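Local coordinates for protein putative sulfurtransferase DsrE (Allochromatium vinosum, PDB 2HY5) that is a putative sulfurtransferase of the DsrEFH complex that could be involved in the oxidation of intracellular sulfur, at residues A[72-77]-A[106-111]; A[34-39]-A[116-121]. One frame throughout, in Å; residues are numbered along the deposited sequence.

Interaction 1: residues A[72-77]-A[106-111]; sequences ELDMVV and KFRISG
R108 and D74 form a two-pronged salt bridge. NE of R108 gives its hydrogen to OD1 of D74 at 2.7 Å, NH2 of R108 gives one to OD2 of D74 at 2.9 Å, and both bonds are nearly straight. NE and NH2 each take one oxygen, a side-on grip on the syn lone pairs, and the two planes lie only 7° apart. R108 reaches this position with CG between its backbone N and carbonyl carbon (chi1 71°) and an extended chain to NE, while CG2 of V76 rests over one guanidinium face, 3.4 Å from NH2 of R108. With an alanine in place of R108, D74 would probably keep R36 as its cationic partner but lose this one, Q114 would lose its bond from NH2, and the V76 methyl its guanidinium cover.

The backbones pair as parallel strands through three bonds: R108 N to M75 O, V77 N to R108 O at 2.8 Å, and S110 N to V77 O. At the start of this ladder a water donates to M75 O and to K106 O, bridging the segments where they diverge.

On the sheet face opposite R108 and V76, CD1 of I109 presses on CB of V77 at 3.5 Å, a tight approach. The bent side chain of M75 brings CE to 3.7 Å from CE2 of F107, and its sulfur makes an oblique Met-aromatic contact with that ring.

Strand 108-110 is outermost in the chain's parallel sheet. Strand 75-78 separates it from strand 33-39, helix 60-71 packs on M75, helix 79-85 touches V77 and I109, and C78, by similarity the cysteine persulfide intermediate, comes directly after V77.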
ATOM      1  N   GLU A  72     -22.174  -4.687 -21.001  1.00 10.32           N
ATOM      2  CA  GLU A  72     -22.799  -5.786 -20.265  1.00 13.35           C
ATOM      3  C   GLU A  72     -21.764  -6.638 -19.529  1.00 12.62           C
ATOM      4  O   GLU A  72     -21.700  -7.857 -19.703  1.00 12.78           O
ATOM      5  CB  GLU A  72     -23.613  -6.666 -21.222  1.00 54.25           C
ATOM      6  CG  GLU A  72     -24.741  -5.924 -21.932  1.00 60.54           C
ATOM      7  CD  GLU A  72     -25.654  -6.848 -22.718  1.00 65.61           C
ATOM      8  OE1 GLU A  72     -26.240  -7.768 -22.107  1.00 68.01           O
ATOM      9  OE2 GLU A  72     -25.795  -6.654 -23.945  1.00 68.34           O
ATOM     10  N   LEU A  73     -20.964  -5.983 -18.697  1.00 12.86           N
ATOM     11  CA  LEU A  73     -19.918  -6.663 -17.944  1.00 13.22           C
ATOM     12  C   LEU A  73     -20.417  -7.285 -16.644  1.00 12.63           C
ATOM     13  O   LEU A  73     -21.309  -6.750 -15.987  1.00 14.11           O
ATOM     14  CB  LEU A  73     -18.788  -5.685 -17.620  1.00 12.01           C
ATOM     15  CG  LEU A  73     -18.118  -4.955 -18.785  1.00 12.28           C
ATOM     16  CD1 LEU A  73     -17.114  -3.959 -18.226  1.00 12.28           C
ATOM     17  CD2 LEU A  73     -17.435  -5.950 -19.716  1.00 12.07           C
ATOM     18  N   ASP A  74     -19.831  -8.423 -16.288  1.00 11.31           N
ATOM     19  CA  ASP A  74     -20.173  -9.116 -15.054  1.00 10.14           C
ATOM     20  C   ASP A  74     -19.162  -8.640 -14.009  1.00 10.77           C
ATOM     21  O   ASP A  74     -18.015  -9.085 -13.988  1.00 10.67           O
ATOM     22  CB  ASP A  74     -20.078 -10.633 -15.258  1.00 13.80           C
ATOM     23  CG  ASP A  74     -20.484 -11.422 -14.021  1.00 14.65           C
ATOM     24  OD1 ASP A  74     -21.370 -10.954 -13.278  1.00 14.82           O
ATOM     25  OD2 ASP A  74     -19.923 -12.518 -13.800  1.00 15.18           O
ATOM     26  N   MET A  75     -19.597  -7.710 -13.166  1.00 10.00           N
ATOM     27  CA  MET A  75     -18.749  -7.144 -12.124  1.00 10.29           C
ATOM     28  C   MET A  75     -19.075  -7.863 -10.829  1.00 11.46           C
ATOM     29  O   MET A  75     -20.193  -7.765 -10.318  1.00 10.38           O
ATOM     30  CB  MET A  75     -19.046  -5.657 -11.992  1.00 13.66           C
ATOM     31  CG  MET A  75     -19.127  -4.966 -13.330  1.00 16.04           C
ATOM     32  SD  MET A  75     -17.750  -3.862 -13.595  1.00 20.09           S
ATOM     33  CE  MET A  75     -18.400  -2.506 -13.039  1.00  8.97           C
ATOM     34  N   VAL A  76     -18.091  -8.578 -10.298  1.00  6.84           N
ATOM     35  CA  VAL A  76     -18.293  -9.357  -9.089  1.00  6.12           C
ATOM     36  C   VAL A  76     -17.436  -8.889  -7.923  1.00  8.02           C
ATOM     37  O   VAL A  76     -16.247  -8.593  -8.079  1.00  4.55           O
ATOM     38  CB  VAL A  76     -18.004 -10.850  -9.371  1.00 10.70           C
ATOM     39  CG1 VAL A  76     -18.397 -11.709  -8.172  1.00 12.24           C
ATOM     40  CG2 VAL A  76     -18.757 -11.287 -10.623  1.00 14.35           C
ATOM     41  N   VAL A  77     -18.065  -8.823  -6.754  1.00  8.33           N
ATOM     42  CA  VAL A  77     -17.405  -8.415  -5.517  1.00  8.61           C
ATOM     43  C   VAL A  77     -17.365  -9.603  -4.560  1.00  8.29           C
ATOM     44  O   VAL A  77     -18.398 -10.215  -4.271  1.00  8.15           O
ATOM     45  CB  VAL A  77     -18.173  -7.251  -4.859  1.00 15.14           C
ATOM     46  CG1 VAL A  77     -17.536  -6.878  -3.532  1.00 16.74           C
ATOM     47  CG2 VAL A  77     -18.198  -6.055  -5.805  1.00 14.37           C
ATOM     48  N   LYS A 106     -25.247  -2.146 -10.062  1.00  9.75           N
ATOM     49  CA  LYS A 106     -24.610  -2.786 -11.212  1.00 11.48           C
ATOM     50  C   LYS A 106     -23.622  -3.885 -10.813  1.00 10.82           C
ATOM     51  O   LYS A 106     -23.209  -4.697 -11.647  1.00 11.96           O
ATOM     52  CB  LYS A 106     -23.890  -1.744 -12.073  1.00 21.66           C
ATOM     53  CG  LYS A 106     -24.708  -1.248 -13.255  1.00 27.44           C
ATOM     54  CD  LYS A 106     -25.022  -2.396 -14.212  1.00 29.73           C
ATOM     55  CE  LYS A 106     -25.826  -1.922 -15.409  1.00 34.50           C
ATOM     56  NZ  LYS A 106     -27.093  -1.273 -14.984  1.00 36.44           N
ATOM     57  N   PHE A 107     -23.241  -3.910  -9.541  1.00  9.43           N
ATOM     58  CA  PHE A 107     -22.301  -4.911  -9.049  1.00  8.80           C
ATOM     59  C   PHE A 107     -23.038  -6.029  -8.318  1.00  8.79           C
ATOM     60  O   PHE A 107     -24.128  -5.822  -7.786  1.00  9.03           O
ATOM     61  CB  PHE A 107     -21.306  -4.282  -8.061  1.00  8.03           C
ATOM     62  CG  PHE A 107     -20.478  -3.164  -8.634  1.00  8.03           C
ATOM     63  CD1 PHE A 107     -21.050  -1.934  -8.940  1.00  7.55           C
ATOM     64  CD2 PHE A 107     -19.108  -3.331  -8.825  1.00  8.41           C
ATOM     65  CE1 PHE A 107     -20.268  -0.886  -9.417  1.00  9.42           C
ATOM     66  CE2 PHE A 107     -18.322  -2.293  -9.298  1.00 10.15           C
ATOM     67  CZ  PHE A 107     -18.902  -1.068  -9.598  1.00 10.37           C
ATOM     68  N   ARG A 108     -22.442  -7.215  -8.288  1.00  8.67           N
ATOM     69  CA  ARG A 108     -23.047  -8.325  -7.565  1.00  9.27           C
ATOM     70  C   ARG A 108     -22.036  -8.922  -6.597  1.00  9.91           C
ATOM     71  O   ARG A 108     -20.845  -8.979  -6.893  1.00 10.52           O
ATOM     72  CB  ARG A 108     -23.567  -9.402  -8.530  1.00 10.49           C
ATOM     73  CG  ARG A 108     -22.512 -10.232  -9.264  1.00 13.11           C
ATOM     74  CD  ARG A 108     -23.200 -11.213 -10.235  1.00 14.57           C
ATOM     75  NE  ARG A 108     -22.263 -12.031 -11.005  1.00 13.75           N
ATOM     76  CZ  ARG A 108     -21.764 -13.197 -10.602  1.00 13.21           C
ATOM     77  NH1 ARG A 108     -22.109 -13.707  -9.428  1.00 16.44           N
ATOM     78  NH2 ARG A 108     -20.909 -13.856 -11.374  1.00 14.27           N
ATOM     79  N   ILE A 109     -22.512  -9.327  -5.425  1.00  7.47           N
ATOM     80  CA  ILE A 109     -21.660  -9.945  -4.412  1.00  9.17           C
ATOM     81  C   ILE A 109     -21.728 -11.453  -4.594  1.00  9.92           C
ATOM     82  O   ILE A 109     -22.812 -12.033  -4.624  1.00 10.69           O
ATOM     83  CB  ILE A 109     -22.135  -9.589  -2.977  1.00 22.58           C
ATOM     84  CG1 ILE A 109     -21.429  -8.328  -2.480  1.00 26.24           C
ATOM     85  CG2 ILE A 109     -21.810 -10.725  -2.015  1.00 26.15           C
ATOM     86  CD1 ILE A 109     -21.357  -7.221  -3.472  1.00 29.14           C
ATOM     87  N   SER A 110     -20.574 -12.092  -4.726  1.00 11.60           N
ATOM     88  CA  SER A 110     -20.556 -13.533  -4.905  1.00 13.52           C
ATOM     89  C   SER A 110     -19.306 -14.171  -4.316  1.00 12.67           C
ATOM     90  O   SER A 110     -18.454 -13.487  -3.749  1.00 12.63           O
ATOM     91  CB  SER A 110     -20.665 -13.874  -6.389  1.00 16.77           C
ATOM     92  OG  SER A 110     -20.965 -15.246  -6.551  1.00 23.97           O
ATOM     93  N   GLY A 111     -19.206 -15.489  -4.463  1.00 12.71           N
ATOM     94  CA  GLY A 111     -18.071 -16.220  -3.928  1.00 11.10           C
ATOM     95  C   GLY A 111     -16.757 -16.063  -4.668  1.00 11.89           C
ATOM     96  O   GLY A 111     -16.714 -15.717  -5.851  1.00  9.40           O
TER
HETATM   97  O   HOH W   1     -22.272  -7.315 -12.199  1.00 25.64           O

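Interaction 2: residues A[34-39]-A[116-121]; sequences IFRVFF and VEAAIQ
F35 projects from its strand to A118, E117 and Q121 of the helix. Its CB carries CG anti to the backbone N (chi1 -176°), which sends the ring out toward the helix. Along one side of the ring, CD2 of F35 lies 3.7 Å from CB of A118, a methyl that sits at the ring edge near its plane. The next atom, CE2 of F35, meets CA of A118 and is 3.8 Å from OE2 of E117. At the far end, CZ of F35 comes to 3.8 Å from CG of Q121. CB of Q121 stands over one ring face, 3.9 Å from the ring centroid and only 14° off its normal, a CH-pi contact offset toward the rim.

R36 runs beside this ring, with CE2 of F35 over one face of its guanidinium, and its CB packs against CB of A118 at 4.0 Å. NH1 of R36 is 4.1 Å from OE2 of E117, beyond salt-bridge range; instead a water accepts from NH2 of R36 and donates to OE2 of E117. R36 also has direct partners beyond the contact, among them D74 through NE and the backbone oxygen of Q114 through NH1.

The segment axes pass 8.4 Å apart, a closeness consistent with the small methyl of A118 at the interface. Strand and helix thus join mainly through carbon contacts, and beside them the guanidinium of R36 and the carboxylate of E117 probably attract one another through the water.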
ATOM      1  N   ILE A  34     -14.458  -9.396 -21.979  1.00  9.82           N
ATOM      2  CA  ILE A  34     -14.041  -9.347 -20.588  1.00 10.83           C
ATOM      3  C   ILE A  34     -15.066 -10.260 -19.928  1.00 11.13           C
ATOM      4  O   ILE A  34     -16.225  -9.886 -19.740  1.00 12.39           O
ATOM      5  CB  ILE A  34     -14.116  -7.920 -20.004  1.00 12.32           C
ATOM      6  CG1 ILE A  34     -13.021  -7.056 -20.640  1.00 12.30           C
ATOM      7  CG2 ILE A  34     -13.937  -7.960 -18.482  1.00 13.30           C
ATOM      8  CD1 ILE A  34     -12.958  -5.638 -20.116  1.00 14.77           C
ATOM      9  N   PHE A  35     -14.634 -11.477 -19.628  1.00  8.95           N
ATOM     10  CA  PHE A  35     -15.489 -12.492 -19.036  1.00  9.30           C
ATOM     11  C   PHE A  35     -16.012 -12.097 -17.661  1.00 10.10           C
ATOM     12  O   PHE A  35     -17.145 -12.421 -17.306  1.00 10.40           O
ATOM     13  CB  PHE A  35     -14.723 -13.811 -18.942  1.00 12.15           C
ATOM     14  CG  PHE A  35     -15.544 -14.954 -18.426  1.00 14.05           C
ATOM     15  CD1 PHE A  35     -16.431 -15.622 -19.264  1.00 16.59           C
ATOM     16  CD2 PHE A  35     -15.435 -15.357 -17.103  1.00 14.31           C
ATOM     17  CE1 PHE A  35     -17.197 -16.681 -18.788  1.00 18.32           C
ATOM     18  CE2 PHE A  35     -16.197 -16.413 -16.614  1.00 17.48           C
ATOM     19  CZ  PHE A  35     -17.080 -17.078 -17.458  1.00 18.00           C
ATOM     20  N   ARG A  36     -15.184 -11.399 -16.890  1.00  8.93           N
ATOM     21  CA  ARG A  36     -15.581 -10.983 -15.552  1.00  7.70           C
ATOM     22  C   ARG A  36     -14.561 -10.021 -14.957  1.00  7.63           C
ATOM     23  O   ARG A  36     -13.366 -10.132 -15.222  1.00  8.44           O
ATOM     24  CB  ARG A  36     -15.714 -12.221 -14.654  1.00  9.69           C
ATOM     25  CG  ARG A  36     -16.098 -11.960 -13.191  1.00  8.40           C
ATOM     26  CD  ARG A  36     -16.484 -13.281 -12.520  1.00 11.16           C
ATOM     27  NE  ARG A  36     -17.658 -13.846 -13.179  1.00  9.97           N
ATOM     28  CZ  ARG A  36     -17.855 -15.138 -13.422  1.00 11.20           C
ATOM     29  NH1 ARG A  36     -16.958 -16.042 -13.058  1.00 10.56           N
ATOM     30  NH2 ARG A  36     -18.953 -15.521 -14.061  1.00 11.54           N
ATOM     31  N   VAL A  37     -15.056  -9.062 -14.183  1.00  7.92           N
ATOM     32  CA  VAL A  37     -14.216  -8.098 -13.487  1.00  8.83           C
ATOM     33  C   VAL A  37     -14.449  -8.480 -12.034  1.00  9.27           C
ATOM     34  O   VAL A  37     -15.568  -8.372 -11.527  1.00  8.47           O
ATOM     35  CB  VAL A  37     -14.685  -6.646 -13.715  1.00  9.28           C
ATOM     36  CG1 VAL A  37     -13.745  -5.681 -13.003  1.00  9.75           C
ATOM     37  CG2 VAL A  37     -14.725  -6.336 -15.200  1.00 10.18           C
ATOM     38  N   PHE A  38     -13.399  -8.947 -11.373  1.00  7.71           N
ATOM     39  CA  PHE A  38     -13.520  -9.391  -9.996  1.00  8.62           C
ATOM     40  C   PHE A  38     -12.793  -8.480  -9.015  1.00  8.14           C
ATOM     41  O   PHE A  38     -11.605  -8.209  -9.173  1.00  8.73           O
ATOM     42  CB  PHE A  38     -12.986 -10.822  -9.880  1.00  7.62           C
ATOM     43  CG  PHE A  38     -13.336 -11.494  -8.590  1.00  7.78           C
ATOM     44  CD1 PHE A  38     -12.583 -11.271  -7.443  1.00  9.23           C
ATOM     45  CD2 PHE A  38     -14.444 -12.331  -8.513  1.00  9.33           C
ATOM     46  CE1 PHE A  38     -12.928 -11.870  -6.235  1.00  9.30           C
ATOM     47  CE2 PHE A  38     -14.803 -12.937  -7.312  1.00  9.52           C
ATOM     48  CZ  PHE A  38     -14.045 -12.706  -6.168  1.00 11.55           C
ATOM     49  N   PHE A  39     -13.523  -7.999  -8.014  1.00  4.94           N
ATOM     50  CA  PHE A  39     -12.942  -7.120  -7.007  1.00  6.27           C
ATOM     51  C   PHE A  39     -12.655  -7.904  -5.735  1.00  7.14           C
ATOM     52  O   PHE A  39     -13.550  -8.530  -5.162  1.00  6.62           O
ATOM     53  CB  PHE A  39     -13.880  -5.945  -6.718  1.00  6.51           C
ATOM     54  CG  PHE A  39     -14.162  -5.090  -7.921  1.00  6.89           C
ATOM     55  CD1 PHE A  39     -15.195  -5.408  -8.794  1.00  6.98           C
ATOM     56  CD2 PHE A  39     -13.369  -3.987  -8.201  1.00  4.30           C
ATOM     57  CE1 PHE A  39     -15.439  -4.631  -9.929  1.00  7.31           C
ATOM     58  CE2 PHE A  39     -13.604  -3.206  -9.330  1.00  7.88           C
ATOM     59  CZ  PHE A  39     -14.638  -3.531 -10.196  1.00  8.04           C
ATOM     60  N   VAL A 116     -11.727 -17.768  -9.570  1.00  7.96           N
ATOM     61  CA  VAL A 116     -11.024 -18.931 -10.093  1.00  7.97           C
ATOM     62  C   VAL A 116     -11.722 -19.403 -11.363  1.00  9.23           C
ATOM     63  O   VAL A 116     -11.075 -19.753 -12.350  1.00  8.98           O
ATOM     64  CB  VAL A 116     -11.006 -20.072  -9.058  1.00 10.32           C
ATOM     65  CG1 VAL A 116     -10.303 -21.290  -9.636  1.00 10.78           C
ATOM     66  CG2 VAL A 116     -10.299 -19.599  -7.788  1.00 10.82           C
ATOM     67  N   GLU A 117     -13.048 -19.392 -11.334  1.00  9.04           N
ATOM     68  CA  GLU A 117     -13.845 -19.807 -12.475  1.00 11.61           C
ATOM     69  C   GLU A 117     -13.487 -18.973 -13.707  1.00 10.29           C
ATOM     70  O   GLU A 117     -13.334 -19.511 -14.807  1.00 11.33           O
ATOM     71  CB  GLU A 117     -15.330 -19.648 -12.144  1.00 40.43           C
ATOM     72  CG  GLU A 117     -16.191 -20.783 -12.652  1.00 49.90           C
ATOM     73  CD  GLU A 117     -16.312 -20.791 -14.155  1.00 52.55           C
ATOM     74  OE1 GLU A 117     -16.240 -21.887 -14.750  1.00 56.19           O
ATOM     75  OE2 GLU A 117     -16.492 -19.704 -14.739  1.00 56.99           O
ATOM     76  N   ALA A 118     -13.342 -17.664 -13.517  1.00  8.33           N
ATOM     77  CA  ALA A 118     -13.007 -16.760 -14.616  1.00  8.17           C
ATOM     78  C   ALA A 118     -11.599 -17.019 -15.138  1.00  9.23           C
ATOM     79  O   ALA A 118     -11.351 -16.928 -16.342  1.00  7.68           O
ATOM     80  CB  ALA A 118     -13.139 -15.299 -14.167  1.00  6.59           C
ATOM     81  N   ALA A 119     -10.678 -17.331 -14.228  1.00  8.68           N
ATOM     82  CA  ALA A 119      -9.297 -17.619 -14.603  1.00 10.37           C
ATOM     83  C   ALA A 119      -9.256 -18.860 -15.483  1.00 11.64           C
ATOM     84  O   ALA A 119      -8.406 -18.979 -16.370  1.00 12.97           O
ATOM     85  CB  ALA A 119      -8.441 -17.833 -13.353  1.00  8.07           C
ATOM     86  N   ILE A 120     -10.179 -19.782 -15.243  1.00 11.43           N
ATOM     87  CA  ILE A 120     -10.249 -21.009 -16.028  1.00 12.73           C
ATOM     88  C   ILE A 120     -10.848 -20.751 -17.411  1.00 13.58           C
ATOM     89  O   ILE A 120     -10.350 -21.259 -18.416  1.00 14.73           O
ATOM     90  CB  ILE A 120     -11.108 -22.079 -15.313  1.00 13.04           C
ATOM     91  CG1 ILE A 120     -10.431 -22.497 -14.003  1.00 13.13           C
ATOM     92  CG2 ILE A 120     -11.317 -23.277 -16.225  1.00 13.10           C
ATOM     93  CD1 ILE A 120     -11.210 -23.524 -13.201  1.00 15.53           C
ATOM     94  N   GLN A 121     -11.907 -19.950 -17.455  1.00 12.89           N
ATOM     95  CA  GLN A 121     -12.592 -19.652 -18.710  1.00 13.55           C
ATOM     96  C   GLN A 121     -11.888 -18.641 -19.606  1.00 12.42           C
ATOM     97  O   GLN A 121     -11.947 -18.753 -20.828  1.00 14.71           O
ATOM     98  CB  GLN A 121     -14.012 -19.157 -18.426  1.00 15.76           C
ATOM     99  CG  GLN A 121     -14.891 -20.157 -17.687  1.00 21.29           C
ATOM    100  CD  GLN A 121     -15.043 -21.465 -18.440  1.00 25.82           C
ATOM    101  OE1 GLN A 121     -15.279 -21.472 -19.649  1.00 27.37           O
ATOM    102  NE2 GLN A 121     -14.926 -22.580 -17.724  1.00 27.22           N
TER
HETATM  103  O   HOH W   2     -18.900 -18.271 -14.001  1.00 25.29           O

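Interactions 1 and 2 share one parallel sheet, since strands 75-78 and 33-39 are neighbours in it, but they join different levels of the fold. Interaction 1 pairs strand with strand and buries 488 Å²; interaction 2 packs helix 113-121 on one face of the sheet, roughly antiparallel to strand 33-39 (152°), and buries 214 Å². Both are partly buried, the first nearer the chain centre. Interaction 1 combines direct backbone bonds and an ion pair with its packing, whereas interaction 2 has packing plus a water bridge. D74 couples them, because its OD2 also meets NE of R36 at 2.7 Å. The same helix also meets the DsrF chain, through V116, E117, A119 and I120.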